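Local coordinates for protein EF0056 (Enterococcus faecalis, PDB 6ORI) that is an enterococcal surface protein of undetermined biochemical role, built of immunoglobulin-like domains with a bound calcium ion, and probably contributes to biofilm formation, at residues Tyr29-Leu34 and Ala66-Arg71; Asp88-Val93 and Gly128-Asp133; Ser96-Val101 and Ala121-Phe126; Thr132-Ala137 and Gln210-Ser215; Lys250-Ser255 and Thr261-Asn266. One frame throughout, in Å; residues are numbered along the deposited sequence.

Interaction 1 (Tyr29-Leu34 and Ala66-Arg71)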
# COMPACT_ATOMS: atom_id res chain seq x y z
N TYR A 29 -1.43 10.58 -15.28
CA TYR A 29 -2.69 10.27 -15.94
C TYR A 29 -3.86 10.44 -14.96
O TYR A 29 -3.71 11.08 -13.94
CB TYR A 29 -2.63 8.87 -16.57
CG TYR A 29 -1.82 8.79 -17.85
CD1 TYR A 29 -2.21 9.52 -18.98
CD2 TYR A 29 -0.70 7.99 -17.95
CE1 TYR A 29 -1.48 9.42 -20.18
CE2 TYR A 29 0.02 7.90 -19.13
CZ TYR A 29 -0.35 8.63 -20.23
OH TYR A 29 0.37 8.54 -21.41
N ASN A 30 -5.00 9.85 -15.26
CA ASN A 30 -6.21 10.08 -14.49
C ASN A 30 -6.69 8.83 -13.75
O ASN A 30 -7.82 8.76 -13.30
CB ASN A 30 -7.33 10.56 -15.41
CG ASN A 30 -6.89 11.68 -16.33
OD1 ASN A 30 -6.24 12.64 -15.89
ND2 ASN A 30 -7.23 11.57 -17.61
N PHE A 31 -5.82 7.84 -13.63
CA PHE A 31 -6.06 6.71 -12.72
C PHE A 31 -5.80 7.20 -11.32
O PHE A 31 -4.94 8.06 -11.13
CB PHE A 31 -5.15 5.54 -13.07
CG PHE A 31 -5.36 5.03 -14.46
CD1 PHE A 31 -4.67 5.57 -15.53
CD2 PHE A 31 -6.26 4.02 -14.71
CE1 PHE A 31 -4.87 5.10 -16.81
CE2 PHE A 31 -6.48 3.56 -15.98
CZ PHE A 31 -5.79 4.11 -17.03
N SER A 32 -6.49 6.67 -10.31
CA SER A 32 -6.22 7.08 -8.95
C SER A 32 -6.02 5.96 -7.96
O SER A 32 -5.53 6.22 -6.88
CB SER A 32 -7.29 8.04 -8.43
OG SER A 32 -8.57 7.45 -8.48
N ASP A 33 -6.32 4.71 -8.30
CA ASP A 33 -6.10 3.64 -7.33
C ASP A 33 -5.91 2.31 -8.02
O ASP A 33 -6.53 2.01 -9.03
CB ASP A 33 -7.27 3.56 -6.36
CG ASP A 33 -6.90 3.01 -5.00
OD1 ASP A 33 -5.71 2.76 -4.69
OD2 ASP A 33 -7.84 2.90 -4.16
N LEU A 34 -5.01 1.52 -7.43
CA LEU A 34 -4.80 0.14 -7.82
C LEU A 34 -4.26 -0.57 -6.60
O LEU A 34 -3.25 -0.15 -6.03
CB LEU A 34 -3.81 0.08 -8.99
CG LEU A 34 -3.53 -1.29 -9.58
CD1 LEU A 34 -4.79 -1.90 -10.18
CD2 LEU A 34 -2.42 -1.19 -10.62
N ALA A 66 -6.20 -1.54 -24.81
CA ALA A 66 -5.20 -2.43 -24.24
C ALA A 66 -3.91 -1.71 -23.86
O ALA A 66 -2.97 -2.36 -23.46
CB ALA A 66 -4.90 -3.53 -25.23
N ASN A 67 -3.86 -0.39 -23.96
CA ASN A 67 -2.66 0.33 -23.58
C ASN A 67 -2.22 0.08 -22.13
O ASN A 67 -1.03 0.09 -21.82
CB ASN A 67 -2.83 1.82 -23.78
CG ASN A 67 -1.56 2.58 -23.52
OD1 ASN A 67 -0.56 2.39 -24.21
ND2 ASN A 67 -1.55 3.40 -22.47
N TRP A 68 -3.22 -0.05 -21.28
CA TRP A 68 -3.05 -0.05 -19.83
C TRP A 68 -2.95 -1.48 -19.34
O TRP A 68 -3.87 -2.27 -19.49
CB TRP A 68 -4.25 0.64 -19.22
CG TRP A 68 -4.55 1.96 -19.84
CD1 TRP A 68 -5.63 2.26 -20.60
CD2 TRP A 68 -3.76 3.16 -19.77
NE1 TRP A 68 -5.57 3.57 -21.02
CE2 TRP A 68 -4.44 4.14 -20.52
CE3 TRP A 68 -2.56 3.50 -19.15
CZ2 TRP A 68 -3.95 5.43 -20.67
CZ3 TRP A 68 -2.09 4.79 -19.29
CH2 TRP A 68 -2.78 5.74 -20.05
N GLU A 69 -1.80 -1.79 -18.75
CA GLU A 69 -1.51 -3.16 -18.30
C GLU A 69 -1.15 -3.19 -16.83
O GLU A 69 -0.24 -2.50 -16.38
CB GLU A 69 -0.37 -3.74 -19.11
CG GLU A 69 -0.04 -5.17 -18.78
CD GLU A 69 0.95 -5.73 -19.76
OE1 GLU A 69 2.16 -5.53 -19.53
OE2 GLU A 69 0.49 -6.29 -20.78
N ILE A 70 -1.87 -4.01 -16.08
CA ILE A 70 -1.59 -4.21 -14.67
C ILE A 70 -0.50 -5.25 -14.56
O ILE A 70 -0.56 -6.30 -15.23
CB ILE A 70 -2.85 -4.71 -13.94
CG1 ILE A 70 -3.96 -3.66 -13.96
CG2 ILE A 70 -2.52 -5.12 -12.49
CD1 ILE A 70 -5.30 -4.18 -13.48
N ARG A 71 0.52 -4.95 -13.77
CA ARG A 71 1.57 -5.89 -13.48
C ARG A 71 1.58 -6.21 -12.01
O ARG A 71 1.37 -5.34 -11.16
CB ARG A 71 2.92 -5.38 -13.96
CG ARG A 71 2.97 -5.45 -15.50
CD ARG A 71 4.30 -5.21 -16.09
NE ARG A 71 4.21 -5.25 -17.55
CZ ARG A 71 5.21 -4.96 -18.35
NH1 ARG A 71 6.38 -4.59 -17.87
NH2 ARG A 71 5.02 -5.01 -19.65
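Trp68 meets two aromatic rings of the 29-34 segment, one at its edge and one over a face. Its six-membered ring turns an edge to Tyr29, with CH2 over the centre of the tyrosine face; the centroids are 4.8 Å apart and the planes stand at 80°. Against one face of Trp68 comes the edge of Phe31, whose CZ approaches Trp68 CD2 to 3.5 Å at an interplanar angle of 63°. The aliphatic part is a single touch between branch ends, Leu34 CD1 to Ile70 CD1 at 4.0 Å; Leu34 turns CG away from its own backbone N (chi1 -176°), which carries the branch toward Ile70. No hydrogen bond crosses here, and the Tyr29 hydroxyl is bonded instead to Asp176. The contact joins strand 31-38 and the loop leading into it to strand 68-74 by side chains alone: Leu34 also packs on Val55 of strand 50-59, Phe31 on Leu171 of strand 166-173, and Ile70 on Val116 of strand 113-117.

Interaction 2 (Asp88-Val93 and Gly128-Asp133)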
# COMPACT_ATOMS: atom_id res chain seq x y z
N ASP A 88 -11.53 -12.83 -11.47
CA ASP A 88 -12.69 -12.45 -12.26
C ASP A 88 -12.62 -10.95 -12.55
O ASP A 88 -12.16 -10.19 -11.72
CB ASP A 88 -13.98 -12.75 -11.51
CG ASP A 88 -14.29 -14.22 -11.38
OD1 ASP A 88 -13.69 -15.04 -12.12
OD2 ASP A 88 -15.17 -14.54 -10.55
N PRO A 89 -13.14 -10.52 -13.70
CA PRO A 89 -13.28 -9.09 -13.96
C PRO A 89 -14.39 -8.50 -13.11
O PRO A 89 -15.19 -9.22 -12.53
CB PRO A 89 -13.66 -9.03 -15.43
CG PRO A 89 -14.31 -10.33 -15.70
CD PRO A 89 -13.62 -11.33 -14.83
N LYS A 90 -14.42 -7.18 -13.03
CA LYS A 90 -15.52 -6.51 -12.38
C LYS A 90 -16.84 -6.98 -12.97
O LYS A 90 -16.97 -7.08 -14.20
CB LYS A 90 -15.36 -5.01 -12.56
CG LYS A 90 -16.32 -4.17 -11.71
CD LYS A 90 -17.32 -3.43 -12.57
CE LYS A 90 -18.34 -2.73 -11.73
NZ LYS A 90 -19.53 -2.41 -12.51
N LYS A 91 -17.80 -7.27 -12.09
CA LYS A 91 -19.09 -7.82 -12.49
C LYS A 91 -19.84 -6.92 -13.48
O LYS A 91 -19.75 -5.69 -13.40
CB LYS A 91 -19.95 -8.04 -11.25
N GLY A 92 -20.56 -7.51 -14.43
CA GLY A 92 -21.28 -6.68 -15.38
C GLY A 92 -22.00 -7.37 -16.52
O GLY A 92 -23.20 -7.63 -16.43
N VAL A 93 -21.28 -7.62 -17.60
CA VAL A 93 -21.88 -8.12 -18.82
C VAL A 93 -21.39 -9.52 -19.11
O VAL A 93 -21.16 -9.89 -20.26
N GLY A 128 -13.95 0.52 -18.35
CA GLY A 128 -13.29 1.74 -18.76
C GLY A 128 -14.16 2.99 -18.61
O GLY A 128 -13.66 4.06 -18.31
N ALA A 129 -15.45 2.85 -18.84
CA ALA A 129 -16.34 3.99 -18.85
C ALA A 129 -16.82 4.38 -17.46
O ALA A 129 -17.45 5.42 -17.30
CB ALA A 129 -17.53 3.73 -19.76
N GLU A 130 -16.51 3.57 -16.45
CA GLU A 130 -17.01 3.83 -15.10
C GLU A 130 -15.93 4.56 -14.33
O GLU A 130 -14.78 4.10 -14.26
CB GLU A 130 -17.45 2.51 -14.45
CG GLU A 130 -18.67 1.91 -15.15
CD GLU A 130 -19.03 0.49 -14.73
OE1 GLU A 130 -18.60 0.05 -13.64
OE2 GLU A 130 -19.75 -0.20 -15.50
N THR A 131 -16.28 5.71 -13.78
CA THR A 131 -15.31 6.60 -13.14
C THR A 131 -15.75 7.02 -11.74
O THR A 131 -15.36 8.08 -11.25
CB THR A 131 -15.12 7.87 -13.96
OG1 THR A 131 -16.36 8.59 -14.02
CG2 THR A 131 -14.67 7.52 -15.34
N THR A 132 -16.53 6.17 -11.08
CA THR A 132 -17.10 6.54 -9.80
C THR A 132 -16.50 5.65 -8.71
O THR A 132 -15.30 5.72 -8.43
CB THR A 132 -18.62 6.53 -9.84
OG1 THR A 132 -19.11 5.24 -10.17
CG2 THR A 132 -19.11 7.52 -10.90
N ASP A 133 -17.31 4.80 -8.10
CA ASP A 133 -16.88 4.03 -6.94
C ASP A 133 -15.79 3.04 -7.29
O ASP A 133 -15.81 2.46 -8.37
CB ASP A 133 -18.06 3.25 -6.35
CG ASP A 133 -19.18 4.15 -5.90
OD1 ASP A 133 -18.90 5.32 -5.59
OD2 ASP A 133 -20.33 3.64 -5.84
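A salt bridge between two surface loops makes this contact: Lys90, in the connection from strand 82-87 to strand 98-104, reaches Glu130, in the loop that leads into strand 135-144. Lys90 NZ donates a hydrogen bond to Glu130 OE1 over 2.9 Å and meets the syn lone pair of that oxygen. OE2 stays farther off, 3.7 Å from Lys90 NZ, so one oxygen does the gripping. The last methylene follows the ammonium group in, with Lys90 CE 3.4 Å from Glu130 OE1. The lysine chain leaves the backbone with CG opposite N and then bends at chi2 (-113°), whereas Glu130 reaches out extended beyond CG. A second, weak bond of 3.4 Å runs from Lys90 NZ back to the carbonyl oxygen Lys91 O, giving the ammonium group a partner in its own loop. Both side chains also lie against Gln135 at the start of strand 135-144, while Arg120 NH1 is bonded to Lys90 O. With neither segment in regular secondary structure, this is a loop-to-loop ion pair at the end of a beta-rich, immunoglobulin-like domain, tying together two loops about 35 residues apart in sequence.

Interaction 3 (Ser96-Val101 and Ala121-Phe126)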
# COMPACT_ATOMS: atom_id res chain seq x y z
N SER A 96 -15.67 -13.13 -18.92
CA SER A 96 -15.16 -14.38 -18.38
C SER A 96 -13.95 -14.17 -17.43
O SER A 96 -13.29 -13.12 -17.44
CB SER A 96 -14.79 -15.33 -19.51
OG SER A 96 -13.88 -14.74 -20.41
N ARG A 97 -13.66 -15.20 -16.66
CA ARG A 97 -12.52 -15.21 -15.74
C ARG A 97 -11.23 -14.95 -16.51
O ARG A 97 -11.03 -15.44 -17.61
CB ARG A 97 -12.47 -16.54 -15.02
CG ARG A 97 -11.48 -16.65 -13.92
CD ARG A 97 -11.84 -17.82 -13.03
NE ARG A 97 -10.87 -18.06 -11.99
CZ ARG A 97 -10.84 -17.40 -10.83
NH1 ARG A 97 -11.72 -16.45 -10.57
NH2 ARG A 97 -9.92 -17.69 -9.96
N ARG A 98 -10.36 -14.15 -15.91
CA ARG A 98 -9.09 -13.77 -16.54
C ARG A 98 -7.92 -14.52 -15.93
O ARG A 98 -7.93 -14.89 -14.77
CB ARG A 98 -8.81 -12.29 -16.38
CG ARG A 98 -9.94 -11.37 -16.78
CD ARG A 98 -10.42 -11.57 -18.18
NE ARG A 98 -11.27 -10.44 -18.55
CZ ARG A 98 -12.23 -10.44 -19.47
NH1 ARG A 98 -12.49 -11.53 -20.17
NH2 ARG A 98 -12.91 -9.33 -19.71
N THR A 99 -6.89 -14.72 -16.76
CA THR A 99 -5.62 -15.29 -16.34
C THR A 99 -4.58 -14.20 -16.29
O THR A 99 -4.49 -13.37 -17.19
CB THR A 99 -5.21 -16.41 -17.29
OG1 THR A 99 -6.14 -17.48 -17.15
CG2 THR A 99 -3.82 -16.95 -16.95
N PHE A 100 -3.81 -14.16 -15.22
CA PHE A 100 -2.63 -13.30 -15.14
C PHE A 100 -1.51 -14.06 -15.87
O PHE A 100 -1.20 -15.18 -15.48
CB PHE A 100 -2.24 -13.09 -13.68
CG PHE A 100 -2.71 -11.83 -13.04
CD1 PHE A 100 -1.93 -10.70 -13.13
CD2 PHE A 100 -3.87 -11.77 -12.27
CE1 PHE A 100 -2.29 -9.51 -12.51
CE2 PHE A 100 -4.22 -10.57 -11.64
CZ PHE A 100 -3.44 -9.46 -11.78
N VAL A 101 -0.92 -13.49 -16.90
CA VAL A 101 0.08 -14.17 -17.73
C VAL A 101 1.46 -13.89 -17.20
O VAL A 101 1.81 -12.74 -16.95
CB VAL A 101 -0.04 -13.68 -19.19
CG1 VAL A 101 1.11 -14.19 -20.06
CG2 VAL A 101 -1.37 -14.08 -19.77
N ALA A 121 -13.02 -4.40 -21.34
CA ALA A 121 -13.36 -4.69 -22.73
C ALA A 121 -12.19 -5.17 -23.55
O ALA A 121 -12.38 -5.62 -24.68
CB ALA A 121 -13.96 -3.48 -23.40
N ASN A 122 -10.99 -5.06 -23.00
CA ASN A 122 -9.79 -5.58 -23.63
C ASN A 122 -9.27 -6.80 -22.87
O ASN A 122 -8.09 -6.90 -22.56
CB ASN A 122 -8.74 -4.47 -23.73
CG ASN A 122 -9.22 -3.32 -24.56
OD1 ASN A 122 -9.70 -2.30 -24.03
ND2 ASN A 122 -9.12 -3.47 -25.88
N ASP A 123 -10.17 -7.73 -22.55
CA ASP A 123 -9.83 -8.93 -21.79
C ASP A 123 -9.16 -8.61 -20.46
O ASP A 123 -8.33 -9.37 -19.95
CB ASP A 123 -8.95 -9.86 -22.63
CG ASP A 123 -9.64 -10.26 -23.91
OD1 ASP A 123 -10.76 -10.80 -23.83
OD2 ASP A 123 -9.05 -10.00 -24.99
N GLY A 124 -9.59 -7.51 -19.87
CA GLY A 124 -9.01 -7.01 -18.63
C GLY A 124 -10.01 -7.01 -17.49
O GLY A 124 -10.97 -7.79 -17.46
N LEU A 125 -9.77 -6.17 -16.49
CA LEU A 125 -10.51 -6.23 -15.23
C LEU A 125 -11.61 -5.21 -15.01
O LEU A 125 -12.63 -5.53 -14.44
CB LEU A 125 -9.55 -6.12 -14.04
CG LEU A 125 -8.40 -7.13 -14.02
CD1 LEU A 125 -7.64 -7.05 -12.71
CD2 LEU A 125 -8.86 -8.55 -14.25
N PHE A 126 -11.36 -3.95 -15.38
CA PHE A 126 -12.16 -2.82 -14.90
C PHE A 126 -12.87 -2.08 -16.02
O PHE A 126 -12.33 -1.85 -17.11
CB PHE A 126 -11.25 -1.86 -14.12
CG PHE A 126 -10.58 -2.49 -12.93
CD1 PHE A 126 -11.34 -3.13 -11.96
CD2 PHE A 126 -9.20 -2.48 -12.77
CE1 PHE A 126 -10.75 -3.73 -10.88
CE2 PHE A 126 -8.61 -3.08 -11.66
CZ PHE A 126 -9.40 -3.70 -10.74
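Arg98 meets the loop at Asp123-Gly124 with both the edge and the face of its guanidinium group. The hydrogen bonding is at the edge: NE donates to Gly124 O over 2.9 Å, nearly straight at 167°, with the oxygen almost in the guanidinium plane. Arg98 NH2 adds a weak bond of 3.3 Å to the same Gly124 O, so one carbonyl oxygen takes two N-H groups. Over one face lies the backbone of Asp123, its CA 3.7 Å from Arg98 CZ. The opposite charges probably attract weakly: Asp123 OD1 is 4.1 Å from Arg98 NH1 but well out of the guanidinium plane, and the two flat groups stand at 88°. The apolar part is Arg98 CG against Leu125 CD2, 3.9 Å apart, where the arginine chain bends at chi2 (-56°) on its way to the loop. Arg98 lies on strand 98-104, paired through its backbone with Val87 of strand 82-87, and Leu125 reaches inward to Val87, Val116 of strand 113-117, Ile70 of strand 68-74 and Ala137 of strand 135-144.

Interaction 4 (Thr132-Ala137 and Gln210-Ser215)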
# COMPACT_ATOMS: atom_id res chain seq x y z
N THR A 132 -16.53 6.17 -11.08
CA THR A 132 -17.10 6.54 -9.80
C THR A 132 -16.50 5.65 -8.71
O THR A 132 -15.30 5.72 -8.43
CB THR A 132 -18.62 6.53 -9.84
OG1 THR A 132 -19.11 5.24 -10.17
CG2 THR A 132 -19.11 7.52 -10.90
N ASP A 133 -17.31 4.80 -8.10
CA ASP A 133 -16.88 4.03 -6.94
C ASP A 133 -15.79 3.04 -7.29
O ASP A 133 -15.81 2.46 -8.37
CB ASP A 133 -18.06 3.25 -6.35
CG ASP A 133 -19.18 4.15 -5.90
OD1 ASP A 133 -18.90 5.32 -5.59
OD2 ASP A 133 -20.33 3.64 -5.84
N THR A 134 -14.89 2.79 -6.37
CA THR A 134 -13.85 1.79 -6.56
C THR A 134 -14.41 0.50 -7.14
O THR A 134 -15.41 -0.01 -6.65
CB THR A 134 -13.18 1.49 -5.23
OG1 THR A 134 -12.69 2.70 -4.66
CG2 THR A 134 -12.03 0.50 -5.40
N GLN A 135 -13.71 -0.03 -8.15
CA GLN A 135 -14.07 -1.29 -8.79
C GLN A 135 -13.34 -2.45 -8.14
O GLN A 135 -12.20 -2.32 -7.72
CB GLN A 135 -13.75 -1.23 -10.29
CG GLN A 135 -14.42 -0.08 -11.02
CD GLN A 135 -14.36 -0.25 -12.50
OE1 GLN A 135 -14.56 -1.34 -13.01
NE2 GLN A 135 -14.11 0.83 -13.21
N THR A 136 -14.00 -3.61 -8.10
CA THR A 136 -13.41 -4.85 -7.58
C THR A 136 -13.38 -5.92 -8.64
O THR A 136 -14.39 -6.18 -9.31
CB THR A 136 -14.20 -5.37 -6.37
OG1 THR A 136 -14.15 -4.37 -5.35
CG2 THR A 136 -13.63 -6.69 -5.84
N ALA A 137 -12.21 -6.54 -8.76
CA ALA A 137 -12.02 -7.76 -9.53
C ALA A 137 -11.97 -8.86 -8.48
O ALA A 137 -10.96 -8.97 -7.77
CB ALA A 137 -10.72 -7.70 -10.32
N GLN A 210 -17.83 2.14 4.79
CA GLN A 210 -17.39 3.28 3.99
C GLN A 210 -16.03 3.11 3.33
O GLN A 210 -15.74 3.75 2.31
CB GLN A 210 -17.42 4.55 4.84
CG GLN A 210 -18.82 4.94 5.26
CD GLN A 210 -19.71 5.14 4.07
OE1 GLN A 210 -19.41 5.95 3.19
NE2 GLN A 210 -20.78 4.36 4.00
N PHE A 211 -15.20 2.23 3.89
CA PHE A 211 -13.88 1.97 3.32
C PHE A 211 -13.76 0.53 2.88
O PHE A 211 -14.30 -0.37 3.52
CB PHE A 211 -12.80 2.34 4.33
CG PHE A 211 -12.75 3.80 4.57
CD1 PHE A 211 -12.11 4.63 3.68
CD2 PHE A 211 -13.38 4.37 5.66
CE1 PHE A 211 -12.08 5.99 3.88
CE2 PHE A 211 -13.36 5.72 5.85
CZ PHE A 211 -12.71 6.54 4.95
N LYS A 212 -13.05 0.34 1.78
CA LYS A 212 -12.81 -0.97 1.21
C LYS A 212 -11.45 -1.54 1.57
O LYS A 212 -11.30 -2.74 1.73
CB LYS A 212 -12.97 -0.87 -0.30
CG LYS A 212 -13.03 -2.23 -0.98
CD LYS A 212 -13.00 -2.16 -2.48
CE LYS A 212 -14.21 -1.49 -3.06
NZ LYS A 212 -15.51 -2.16 -2.76
N HIS A 213 -10.44 -0.68 1.72
CA HIS A 213 -9.08 -1.14 1.91
C HIS A 213 -8.20 -0.02 2.43
O HIS A 213 -8.45 1.15 2.17
CB HIS A 213 -8.54 -1.65 0.56
CG HIS A 213 -7.23 -2.36 0.62
ND1 HIS A 213 -7.08 -3.60 1.21
CD2 HIS A 213 -6.01 -2.02 0.15
CE1 HIS A 213 -5.82 -3.98 1.09
NE2 HIS A 213 -5.16 -3.05 0.44
N GLY A 214 -7.19 -0.40 3.20
CA GLY A 214 -6.14 0.49 3.64
C GLY A 214 -4.80 -0.13 3.30
O GLY A 214 -4.63 -1.35 3.36
N SER A 215 -3.85 0.72 2.94
CA SER A 215 -2.52 0.28 2.62
C SER A 215 -1.53 1.29 3.13
O SER A 215 -1.86 2.45 3.36
CB SER A 215 -2.36 0.07 1.11
OG SER A 215 -2.72 1.24 0.40
O HOH W 1 -16.93 -0.01 -4.29
O HOH W 2 -16.11 -2.66 -5.74
O HOH W 3 -15.31 -4.94 -2.96
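Lys212 lays the far end of its chain along Thr134, with CE 3.8 Å from the methyl CG2 of Thr134, and brings its ammonium group beside Thr136. The two touching side chains of Lys212 and Thr134 run in opposite directions. From an extended start the lysine folds at chi3 (-65°) and again at chi4 (-61°), and this double bend sets NZ beside the start of strand 135-144. NZ is 3.7 Å from Thr136 OG1, too long for a direct bond, and three waters bridge the gap. One water donates to Thr134 O and accepts from Lys212 NZ. A second joins three groups: it donates to Thr134 O, accepts from Lys212 NZ over 3.1 Å and is hydrogen-bonded to Thr136 OG1 at 2.6 Å. The third links Thr136 OG1 with Lys212 NZ, which lies 2.8 Å from it. The ammonium group is thus hydrated by three waters, and its direct charged partner is Glu249, with which NZ forms a salt bridge. Thr134 OG1 is hydrogen-bonded to Lys248 O. This partly exposed seam joins two sheets, strand 135-144 of one and the outermost strand 211-221 of the other. Tyr56 of strand 50-59 packs against Thr134, Thr136 and Lys212 alike, and Thr247 of strand 239-248 touches Thr134. Lys212 and His213 both face Thr247 in a classic beta bulge.

Interaction 5 (Lys250-Ser255 and Thr261-Asn266)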
# COMPACT_ATOMS: atom_id res chain seq x y z
N LYS A 250 -17.72 3.78 -1.37
CA LYS A 250 -18.59 4.68 -2.13
C LYS A 250 -17.95 6.09 -2.13
O LYS A 250 -16.81 6.23 -2.54
CB LYS A 250 -20.01 4.69 -1.56
CG LYS A 250 -20.71 3.35 -1.63
CD LYS A 250 -21.22 3.06 -3.02
CE LYS A 250 -22.67 2.59 -3.01
NZ LYS A 250 -22.93 1.52 -2.00
N ASN A 251 -18.65 7.11 -1.62
CA ASN A 251 -18.19 8.50 -1.72
C ASN A 251 -18.23 9.19 -0.34
O ASN A 251 -18.77 10.29 -0.20
CB ASN A 251 -19.03 9.28 -2.75
CG ASN A 251 -20.47 9.40 -2.35
OD1 ASN A 251 -21.03 8.54 -1.70
ND2 ASN A 251 -21.08 10.52 -2.71
N PHE A 252 -17.65 8.55 0.66
CA PHE A 252 -17.67 9.04 2.04
C PHE A 252 -17.35 10.52 2.18
O PHE A 252 -16.41 11.03 1.57
CB PHE A 252 -16.65 8.25 2.86
CG PHE A 252 -16.63 8.58 4.33
CD1 PHE A 252 -17.73 8.35 5.12
CD2 PHE A 252 -15.49 9.10 4.91
CE1 PHE A 252 -17.70 8.62 6.48
CE2 PHE A 252 -15.45 9.36 6.27
CZ PHE A 252 -16.55 9.13 7.04
N SER A 253 -18.16 11.19 2.98
CA SER A 253 -17.85 12.51 3.50
C SER A 253 -17.71 12.44 5.02
O SER A 253 -18.67 12.11 5.73
CB SER A 253 -18.97 13.48 3.16
OG SER A 253 -18.84 14.68 3.93
N TYR A 254 -16.53 12.78 5.52
CA TYR A 254 -16.32 12.84 6.97
C TYR A 254 -17.20 13.88 7.62
O TYR A 254 -17.84 13.62 8.63
CB TYR A 254 -14.86 13.15 7.28
CG TYR A 254 -14.53 13.24 8.76
CD1 TYR A 254 -14.19 12.11 9.48
CD2 TYR A 254 -14.54 14.46 9.42
CE1 TYR A 254 -13.89 12.19 10.85
CE2 TYR A 254 -14.23 14.56 10.77
CZ TYR A 254 -13.91 13.42 11.48
OH TYR A 254 -13.56 13.44 12.81
N SER A 255 -17.23 15.06 7.02
CA SER A 255 -17.99 16.19 7.56
C SER A 255 -19.46 15.87 7.71
O SER A 255 -20.07 16.19 8.74
CB SER A 255 -17.79 17.40 6.64
OG SER A 255 -16.43 17.77 6.62
N THR A 261 -17.05 10.68 16.33
CA THR A 261 -16.10 11.74 16.13
C THR A 261 -15.66 12.38 17.45
O THR A 261 -16.37 12.31 18.45
CB THR A 261 -16.72 12.80 15.22
OG1 THR A 261 -18.04 13.12 15.70
CG2 THR A 261 -16.82 12.29 13.78
N PRO A 262 -14.49 13.03 17.46
CA PRO A 262 -13.58 13.11 16.33
C PRO A 262 -12.77 11.84 16.16
O PRO A 262 -12.39 11.15 17.11
CB PRO A 262 -12.69 14.30 16.70
CG PRO A 262 -12.62 14.23 18.20
CD PRO A 262 -13.99 13.77 18.64
N TRP A 263 -12.52 11.52 14.90
CA TRP A 263 -11.65 10.39 14.61
C TRP A 263 -10.19 10.76 14.84
O TRP A 263 -9.83 11.94 14.88
CB TRP A 263 -11.80 9.94 13.17
CG TRP A 263 -13.10 9.26 12.83
CD1 TRP A 263 -14.19 9.08 13.63
CD2 TRP A 263 -13.42 8.68 11.57
NE1 TRP A 263 -15.17 8.41 12.94
CE2 TRP A 263 -14.72 8.17 11.67
CE3 TRP A 263 -12.73 8.55 10.36
CZ2 TRP A 263 -15.34 7.52 10.60
CZ3 TRP A 263 -13.35 7.92 9.31
CH2 TRP A 263 -14.65 7.42 9.44
N TYR A 264 -9.38 9.71 14.97
CA TYR A 264 -7.93 9.84 15.11
C TYR A 264 -7.23 9.20 13.94
O TYR A 264 -7.65 8.13 13.47
CB TYR A 264 -7.44 9.18 16.40
CG TYR A 264 -7.80 9.95 17.65
CD1 TYR A 264 -9.13 10.14 18.01
CD2 TYR A 264 -6.82 10.54 18.43
CE1 TYR A 264 -9.48 10.84 19.16
CE2 TYR A 264 -7.16 11.25 19.59
CZ TYR A 264 -8.49 11.40 19.93
OH TYR A 264 -8.84 12.12 21.07
N ALA A 265 -6.17 9.86 13.49
CA ALA A 265 -5.20 9.28 12.57
C ALA A 265 -4.13 8.63 13.41
O ALA A 265 -3.58 9.26 14.32
CB ALA A 265 -4.62 10.41 11.70
N ASN A 266 -3.85 7.36 13.13
CA ASN A 266 -2.92 6.54 13.92
C ASN A 266 -1.78 6.03 13.08
O ASN A 266 -1.97 5.70 11.90
CB ASN A 266 -3.61 5.29 14.53
CG ASN A 266 -4.69 5.62 15.48
OD1 ASN A 266 -4.46 5.64 16.69
ND2 ASN A 266 -5.87 5.91 14.97
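Tyr254 grips the 261-266 segment at two levels, by its hydroxyl and by its ring edge. The backbone N of Trp263 donates to Tyr254 OH over 3.0 Å, almost straight at 169°. Next to the hydroxyl-bearing carbon, the ring edge bears on a face of the Trp263 indole in an edge-to-face pair at 80°, with Tyr254 CE1 3.6 Å from Trp263 CD2. Thr261 closes in, its methyl CG2 3.6 Å from Tyr254 OH. Phe252 meets the far end of the indole: CZ lies 3.5 Å from Trp263 CH2, the planes nearly parallel but displaced until little more than the rims face each other. Tyr254 holds CG opposite its backbone N (chi1 -180°), which swings the ring out from the first turn of helix 254-257 toward the tryptophan. Further out, Ser253 caps that helix through Thr256 N, Asn334 OD1 accepts from Tyr254 N, and Phe332 stacks on the Tyr254 ring. Trp263 NE1 is bonded to Lys259 O, a polar tie on the indole, and Phe211 packs edge-to-face on Phe252. The chemistry is that of a buried aromatic cluster whose one polar crossing point, the tyrosine hydroxyl, satisfies a backbone N-H at the entry to strand 264-269.

In the fold
Interactions 1 to 4 lie close together, their centres 12 to 19 Å apart. Interactions 1 and 3 share a core, where Ile70 CD1 lies 3.8 Å from Leu125 CD1 and Phe126 bridges toward Leu34. Interaction 3 falls within the chain span that interaction 2 closes, and the two are joined by the salt bridge of Asp88 OD1 with Arg97 NH1 at 2.9 Å. Interaction 2 runs on into interaction 4 through Thr132 and Asp133. Interaction 4 leads from the sheet with strand 135-144 to strand 211-221 and on to interaction 5 beside strand 264-269, their centres 15 Å apart, through Phe211 against Phe252. The calcium site at Ser162, Gly372, Asp374, Leu400 and Asp402 includes no residue of these contacts.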